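Local structure of putative mandelate racemase (Salmonella typhimurium, 2O56) at residues 129-134 with 344-349. The protein binds magnesium and, as a member of the enolase superfamily, is probably a hydro-lyase (dehydratase), although its substrate is not established. Residues are numbered along the deposited sequence; the frame is centred on the assembly and turned at random.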
ATOM      1  N   LYS A 129      40.554   7.260  14.445  1.00 35.06           N
ATOM      2  CA  LYS A 129      40.284   8.664  14.744  1.00 31.93           C
ATOM      3  C   LYS A 129      38.809   8.967  14.472  1.00 35.27           C
ATOM      4  O   LYS A 129      38.165   8.276  13.674  1.00 31.05           O
ATOM      5  CB  LYS A 129      41.164   9.575  13.875  1.00 38.56           C
ATOM      6  CG  LYS A 129      42.596   9.682  14.360  1.00 49.17           C
ATOM      7  CD  LYS A 129      43.363  10.780  13.643  1.00 66.63           C
ATOM      8  CE  LYS A 129      44.861  10.663  13.896  1.00 63.03           C
ATOM      9  NZ  LYS A 129      45.177  10.430  15.331  1.00 65.38           N
ATOM     10  N   ILE A 130      38.298  10.010  15.120  1.00 30.30           N
ATOM     11  CA  ILE A 130      36.893  10.394  14.986  0.50 29.20           C
ATOM     12  C   ILE A 130      36.765  11.785  14.361  1.00 25.61           C
ATOM     13  O   ILE A 130      37.039  12.801  15.003  1.00 27.80           O
ATOM     14  CB  ILE A 130      36.175  10.332  16.345  0.50 27.63           C
ATOM     15  CG1 ILE A 130      36.014   8.877  16.787  0.50 30.77           C
ATOM     16  CG2 ILE A 130      34.803  10.971  16.269  0.50 29.62           C
ATOM     17  CD1 ILE A 130      36.049   8.689  18.264  0.50 37.27           C
ATOM     18  N   ARG A 131      36.347  11.821  13.096  1.00 28.91           N
ATOM     19  CA  ARG A 131      36.141  13.090  12.366  1.00 28.93           C
ATOM     20  C   ARG A 131      35.098  13.997  13.020  1.00 36.56           C
ATOM     21  O   ARG A 131      34.051  13.524  13.459  1.00 28.20           O
ATOM     22  CB  ARG A 131      35.727  12.814  10.922  1.00 28.75           C
ATOM     23  CG  ARG A 131      35.641  14.080  10.075  1.00 27.62           C
ATOM     24  CD  ARG A 131      35.026  13.830   8.718  1.00 28.31           C
ATOM     25  NE  ARG A 131      34.926  15.084   7.957  1.00 35.24           N
ATOM     26  CZ  ARG A 131      34.084  15.277   6.950  1.00 38.53           C
ATOM     27  NH1 ARG A 131      33.267  14.290   6.583  1.00 25.06           N
ATOM     28  NH2 ARG A 131      34.056  16.451   6.317  1.00 29.52           N
ATOM     29  N   THR A 132      35.373  15.299  13.068  1.00 24.54           N
ATOM     30  CA  THR A 132      34.536  16.209  13.849  1.00 29.14           C
ATOM     31  C   THR A 132      34.096  17.393  12.996  1.00 30.71           C
ATOM     32  O   THR A 132      34.811  17.811  12.081  1.00 31.80           O
ATOM     33  CB  THR A 132      35.264  16.649  15.143  1.00 31.78           C
ATOM     34  OG1 THR A 132      35.639  15.483  15.883  1.00 44.54           O
ATOM     35  CG2 THR A 132      34.385  17.474  16.011  1.00 34.83           C
ATOM     36  N   TYR A 133      32.904  17.913  13.265  1.00 29.04           N
ATOM     37  CA  TYR A 133      32.524  19.215  12.727  1.00 26.75           C
ATOM     38  C   TYR A 133      32.378  20.288  13.800  1.00 28.14           C
ATOM     39  O   TYR A 133      32.127  19.982  14.965  1.00 27.13           O
ATOM     40  CB  TYR A 133      31.287  19.136  11.829  1.00 26.68           C
ATOM     41  CG  TYR A 133      29.952  18.804  12.485  1.00 27.18           C
ATOM     42  CD1 TYR A 133      29.191  19.787  13.118  1.00 27.80           C
ATOM     43  CD2 TYR A 133      29.429  17.515  12.415  1.00 25.35           C
ATOM     44  CE1 TYR A 133      27.940  19.484  13.701  1.00 24.69           C
ATOM     45  CE2 TYR A 133      28.179  17.200  12.989  1.00 26.91           C
ATOM     46  CZ  TYR A 133      27.443  18.200  13.620  1.00 29.17           C
ATOM     47  OH  TYR A 133      26.213  17.918  14.188  1.00 28.39           O
ATOM     48  N   ALA A 134      32.559  21.541  13.388  1.00 28.62           N
ATOM     49  CA  ALA A 134      32.322  22.701  14.243  1.00 29.79           C
ATOM     50  C   ALA A 134      30.837  23.026  14.204  1.00 27.26           C
ATOM     51  O   ALA A 134      30.303  23.361  13.147  1.00 30.17           O
ATOM     52  CB  ALA A 134      33.124  23.902  13.725  1.00 28.66           C
ATOM     53  N   PHE A 344      29.393   4.854  11.356  1.00 25.82           N
ATOM     54  CA  PHE A 344      29.631   6.203  11.849  1.00 26.71           C
ATOM     55  C   PHE A 344      29.871   7.120  10.650  1.00 25.49           C
ATOM     56  O   PHE A 344      30.547   6.708   9.714  1.00 29.45           O
ATOM     57  CB  PHE A 344      30.871   6.178  12.749  1.00 25.90           C
ATOM     58  CG  PHE A 344      31.417   7.528  13.081  1.00 20.78           C
ATOM     59  CD1 PHE A 344      30.764   8.360  13.979  1.00 22.85           C
ATOM     60  CD2 PHE A 344      32.594   7.976  12.491  1.00 28.56           C
ATOM     61  CE1 PHE A 344      31.279   9.594  14.290  1.00 29.00           C
ATOM     62  CE2 PHE A 344      33.114   9.210  12.810  1.00 22.26           C
ATOM     63  CZ  PHE A 344      32.460  10.020  13.700  1.00 21.10           C
ATOM     64  N   VAL A 345      29.382   8.347  10.715  1.00 23.12           N
ATOM     65  CA  VAL A 345      29.763   9.404   9.798  1.00 24.59           C
ATOM     66  C   VAL A 345      30.640  10.532  10.336  1.00 28.95           C
ATOM     67  O   VAL A 345      31.672  10.744   9.830  1.00 23.73           O
ATOM     68  CB  VAL A 345      28.616   9.966   8.928  1.00 30.32           C
ATOM     69  CG1 VAL A 345      27.456  10.400   9.717  1.00 24.70           C
ATOM     70  CG2 VAL A 345      29.106  11.109   7.978  1.00 21.74           C
ATOM     71  N   ILE A 346      30.165  11.254  11.331  1.00 26.91           N
ATOM     72  CA  ILE A 346      30.866  12.435  11.844  1.00 25.74           C
ATOM     73  C   ILE A 346      30.465  12.708  13.301  1.00 32.39           C
ATOM     74  O   ILE A 346      29.417  12.243  13.754  1.00 28.62           O
ATOM     75  CB  ILE A 346      30.721  13.662  10.885  1.00 27.45           C
ATOM     76  CG1 ILE A 346      31.861  14.675  11.073  1.00 25.65           C
ATOM     77  CG2 ILE A 346      29.329  14.283  10.940  1.00 23.65           C
ATOM     78  CD1 ILE A 346      31.927  15.738   9.951  1.00 21.40           C
ATOM     79  N   HIS A 347      31.334  13.385  14.051  1.00 25.36           N
ATOM     80  CA  HIS A 347      31.062  13.768  15.437  1.00 25.55           C
ATOM     81  C   HIS A 347      30.738  15.270  15.523  1.00 28.47           C
ATOM     82  O   HIS A 347      31.260  16.077  14.738  1.00 29.17           O
ATOM     83  CB  HIS A 347      32.280  13.403  16.312  1.00 30.09           C
ATOM     84  CG  HIS A 347      32.141  13.745  17.767  1.00 26.90           C
ATOM     85  ND1 HIS A 347      31.789  12.811  18.723  1.00 25.12           N
ATOM     86  CD2 HIS A 347      32.350  14.906  18.437  1.00 23.03           C
ATOM     87  CE1 HIS A 347      31.755  13.393  19.910  1.00 27.98           C
ATOM     88  NE2 HIS A 347      32.083  14.664  19.763  1.00 28.43           N
ATOM     89  N   GLU A 348      29.876  15.638  16.470  1.00 23.73           N
ATOM     90  CA  GLU A 348      29.457  17.031  16.661  1.00 23.88           C
ATOM     91  C   GLU A 348      30.249  17.728  17.761  1.00 31.09           C
ATOM     92  O   GLU A 348      30.219  17.304  18.913  1.00 27.93           O
ATOM     93  CB  GLU A 348      27.963  17.102  17.016  1.00 26.53           C
ATOM     94  CG  GLU A 348      27.460  18.514  17.335  1.00 26.78           C
ATOM     95  CD  GLU A 348      25.940  18.601  17.499  1.00 38.41           C
ATOM     96  OE1 GLU A 348      25.324  17.588  17.889  1.00 26.15           O
ATOM     97  OE2 GLU A 348      25.367  19.692  17.256  1.00 33.96           O
ATOM     98  N   LEU A 349      30.906  18.832  17.422  1.00 26.36           N
ATOM     99  CA  LEU A 349      31.625  19.611  18.433  1.00 27.78           C
ATOM    100  C   LEU A 349      31.079  21.021  18.616  1.00 27.96           C
ATOM    101  O   LEU A 349      31.150  21.845  17.701  1.00 28.27           O
ATOM    102  CB  LEU A 349      33.123  19.676  18.123  1.00 30.59           C
ATOM    103  CG  LEU A 349      33.952  20.565  19.056  1.00 36.27           C
ATOM    104  CD1 LEU A 349      34.340  19.816  20.305  1.00 34.37           C
ATOM    105  CD2 LEU A 349      35.165  21.069  18.343  1.00 35.58           C
TER
HETATM  106  O   HOH W   1      32.787  11.515   7.622  1.00 35.68           O
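His347 N donates to Arg131 O at 2.8 Å, and the same oxygen meets the CG1 methylene of Ile346 at 3.4 Å. Two further backbone bonds, Tyr133 N to His347 O and Leu349 N to Tyr133 O, complete a parallel pairing of strands 130-135 and 347-350, the first and last strands of the (β/α)7β barrel characteristic of the enolase superfamily, whose pairing closes the barrel. On one face, Thr132 CG2 presses tightly on Leu349 CB (3.3 Å). On the other, the Tyr133 ring, swung over its own backbone (chi1 68°), takes Glu348 CA over one face, 4.0 Å from its centroid, and Ile346 CG2 at its edge. In the conformer described, Ile130 CG2 rests against both His347 CB and Phe344 CZ. The extended Arg131 chain passes Ile346, and Ile346 CD1 lies 3.7 Å from Arg131 CZ over one guanidinium face; a water joins NH1 to Val345 O, and Asp169 and Asp217 form salt bridges with NE and NH2. Tyr133 OH, 3.4 Å from Glu348 CD, hydrogen-bonds Gln321 and Lys172, while Glu348 OE2 takes a hydrogen bond from Ser135 OG and a salt bridge from Lys172 NZ. With magnesium about 5 Å from the Glu348 side chain, the strand pairing holds these polar ends beside the metal site.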